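PDB 3C2G: Sys-1 protein from Caenorhabditis elegans, which acts as a beta-catenin-type transcription coregulator in the Wnt asymmetry pathway, binding the TCF factor POP-1 directly and activating or repressing target genes. Local coordinates for residues I589-L594 with L612-E618. Sequence-based numbering, arbitrary orientation.
Sequences IDRPML and LLSRFPE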
loop_
_atom_site.group_PDB
_atom_site.type_symbol
_atom_site.label_atom_id
_atom_site.label_comp_id
_atom_site.label_asym_id
_atom_site.label_seq_id
_atom_site.Cartn_x
_atom_site.Cartn_y
_atom_site.Cartn_z
ATOM N N ILE A 589 -31.848 -28.816 -19.113
ATOM C CA ILE A 589 -31.568 -27.589 -19.859
ATOM C C ILE A 589 -32.811 -26.734 -20.102
ATOM O O ILE A 589 -33.944 -27.197 -19.942
ATOM C CB ILE A 589 -30.872 -27.879 -21.226
ATOM C CG1 ILE A 589 -31.827 -28.593 -22.193
ATOM C CG2 ILE A 589 -29.584 -28.666 -21.019
ATOM C CD1 ILE A 589 -31.338 -28.629 -23.635
ATOM N N ASP A 590 -32.567 -25.474 -20.459
ATOM C CA ASP A 590 -33.586 -24.570 -20.974
ATOM C C ASP A 590 -33.550 -24.718 -22.488
ATOM O O ASP A 590 -32.800 -24.023 -23.177
ATOM C CB ASP A 590 -33.260 -23.131 -20.558
ATOM C CG ASP A 590 -34.358 -22.134 -20.919
ATOM O OD1 ASP A 590 -35.120 -22.359 -21.884
ATOM O OD2 ASP A 590 -34.439 -21.097 -20.233
ATOM N N ARG A 591 -34.354 -25.643 -22.994
ATOM C CA ARG A 591 -34.345 -25.989 -24.408
ATOM C C ARG A 591 -34.693 -24.823 -25.364
ATOM O O ARG A 591 -34.005 -24.642 -26.369
ATOM C CB ARG A 591 -35.239 -27.207 -24.662
ATOM C CG ARG A 591 -34.899 -27.941 -25.940
ATOM C CD ARG A 591 -36.007 -28.883 -26.382
ATOM N NE ARG A 591 -35.810 -29.276 -27.775
ATOM C CZ ARG A 591 -35.235 -30.410 -28.170
ATOM N NH1 ARG A 591 -34.803 -31.304 -27.285
ATOM N NH2 ARG A 591 -35.100 -30.655 -29.465
ATOM N N PRO A 592 -35.757 -24.039 -25.067
ATOM C CA PRO A 592 -36.079 -22.909 -25.952
ATOM C C PRO A 592 -34.958 -21.881 -26.046
ATOM O O PRO A 592 -34.768 -21.270 -27.100
ATOM C CB PRO A 592 -37.314 -22.277 -25.292
ATOM C CG PRO A 592 -37.901 -23.358 -24.472
ATOM C CD PRO A 592 -36.729 -24.141 -23.961
HETATM N N MSE A 593 -34.221 -21.696 -24.957
HETATM C CA MSE A 593 -33.055 -20.825 -24.984
HETATM C C MSE A 593 -31.978 -21.324 -25.952
HETATM O O MSE A 593 -31.377 -20.535 -26.680
HETATM C CB MSE A 593 -32.470 -20.662 -23.592
HETATM C CG MSE A 593 -31.444 -19.566 -23.524
HETATM SE SE MSE A 593 -29.844 -20.155 -22.597
HETATM C CE MSE A 593 -29.141 -21.449 -23.884
ATOM N N LEU A 594 -31.742 -22.631 -25.958
ATOM C CA LEU A 594 -30.765 -23.223 -26.863
ATOM C C LEU A 594 -31.224 -23.123 -28.321
ATOM O O LEU A 594 -30.407 -22.927 -29.217
ATOM C CB LEU A 594 -30.469 -24.676 -26.471
ATOM C CG LEU A 594 -29.507 -25.510 -27.323
ATOM C CD1 LEU A 594 -28.136 -24.866 -27.417
ATOM C CD2 LEU A 594 -29.399 -26.908 -26.757
ATOM N N LEU A 612 -25.180 -29.043 -30.918
ATOM C CA LEU A 612 -25.487 -29.433 -29.542
ATOM C C LEU A 612 -26.954 -29.845 -29.377
ATOM O O LEU A 612 -27.260 -30.779 -28.632
ATOM C CB LEU A 612 -25.115 -28.318 -28.554
ATOM C CG LEU A 612 -25.380 -28.505 -27.051
ATOM C CD1 LEU A 612 -24.691 -29.738 -26.484
ATOM C CD2 LEU A 612 -24.964 -27.277 -26.280
ATOM N N LEU A 613 -27.851 -29.151 -30.078
ATOM C CA LEU A 613 -29.293 -29.462 -30.043
ATOM C C LEU A 613 -29.618 -30.921 -30.410
ATOM O O LEU A 613 -30.426 -31.575 -29.739
ATOM C CB LEU A 613 -30.064 -28.503 -30.953
ATOM C CG LEU A 613 -31.584 -28.396 -30.801
ATOM C CD1 LEU A 613 -31.977 -27.793 -29.449
ATOM C CD2 LEU A 613 -32.173 -27.573 -31.950
ATOM N N SER A 614 -28.965 -31.432 -31.453
ATOM C CA SER A 614 -29.219 -32.790 -31.936
ATOM C C SER A 614 -28.863 -33.896 -30.935
ATOM O O SER A 614 -29.226 -35.053 -31.137
ATOM C CB SER A 614 -28.492 -33.033 -33.263
ATOM O OG SER A 614 -27.094 -33.180 -33.061
ATOM N N ARG A 615 -28.155 -33.544 -29.867
ATOM C CA ARG A 615 -27.735 -34.522 -28.858
ATOM C C ARG A 615 -28.873 -34.937 -27.926
ATOM O O ARG A 615 -28.869 -36.049 -27.385
ATOM C CB ARG A 615 -26.583 -33.975 -28.009
ATOM C CG ARG A 615 -25.377 -33.477 -28.781
ATOM C CD ARG A 615 -24.367 -34.562 -29.036
ATOM N NE ARG A 615 -23.151 -34.004 -29.617
ATOM C CZ ARG A 615 -22.188 -34.728 -30.176
ATOM N NH1 ARG A 615 -22.300 -36.048 -30.236
ATOM N NH2 ARG A 615 -21.113 -34.130 -30.675
ATOM N N PHE A 616 -29.844 -34.047 -27.751
ATOM C CA PHE A 616 -30.867 -34.212 -26.722
ATOM C C PHE A 616 -32.077 -35.041 -27.147
ATOM O O PHE A 616 -32.362 -35.154 -28.338
ATOM C CB PHE A 616 -31.282 -32.834 -26.193
ATOM C CG PHE A 616 -30.203 -32.167 -25.402
ATOM C CD1 PHE A 616 -30.160 -32.301 -24.018
ATOM C CD2 PHE A 616 -29.196 -31.453 -26.043
ATOM C CE1 PHE A 616 -29.146 -31.717 -23.285
ATOM C CE2 PHE A 616 -28.181 -30.869 -25.321
ATOM C CZ PHE A 616 -28.152 -30.998 -23.937
ATOM N N PRO A 617 -32.791 -35.639 -26.172
ATOM C CA PRO A 617 -34.051 -36.303 -26.525
ATOM C C PRO A 617 -35.027 -35.337 -27.212
ATOM O O PRO A 617 -34.880 -34.112 -27.106
ATOM C CB PRO A 617 -34.605 -36.758 -25.170
ATOM C CG PRO A 617 -33.425 -36.839 -24.287
ATOM C CD PRO A 617 -32.494 -35.760 -24.731
ATOM N N GLU A 618 -36.006 -35.892 -27.922
ATOM C CA GLU A 618 -36.987 -35.080 -28.641
ATOM C C GLU A 618 -38.019 -34.464 -27.693
ATOM O O GLU A 618 -38.578 -33.400 -27.987
ATOM C CB GLU A 618 -37.666 -35.890 -29.760
ATOM C CG GLU A 618 -38.345 -35.026 -30.838
ATOM C CD GLU A 618 -37.510 -33.803 -31.238
ATOM O OE1 GLU A 618 -36.407 -33.977 -31.805
ATOM O OE2 GLU A 618 -37.960 -32.666 -30.974
#
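L612 meets L594 through one methyl each: L612 CD2 lies 4.1 Å from L594 CD1, and the two side chains cross at about a right angle. Both leucines are buried and also rest on L570 of helix 563-579. L613 runs past L594 in the opposite direction, with L613 CD1 3.8 Å from L594 CD2. The same L613 methyl sits over one face of the R591 guanidinium, offset toward its rim.

L613 to F616 form a type I beta turn. Within it, R615 NE forms a salt bridge with D574 of helix 563-579. The F616 ring meets I589 with its face. I589 CD1 stands over the ring centre, 3.8 Å from the centroid, a CH-pi contact. I589 CG1 lies between its backbone N and carbonyl carbon (chi1 68°), which sends CD1 over the face while CG2 meets F616 CE1. L594 CD2 approaches the ring obliquely, 4.4 Å from F616 CE2. With F616 cut back to an alanine, I589 would probably lose the ring face under its CD1, and a gap would open beside L594.

P617 O receives a weak hydrogen bond from R591 NH1, 2.8 Å long but bent to 128°. The arginine reaches it with CG anti to the backbone N (chi1 -158°) and an extended chain. E618 OE2 is 3.8 Å from R591 NH2, a long salt bridge that joins charges without a directed N-H.

The contact packs the start of helix 591-598, N-capped by D590, against the C-terminal part of helix 603-613 and the tail after it. It lies at the C-terminal end of the all-helical armadillo domain.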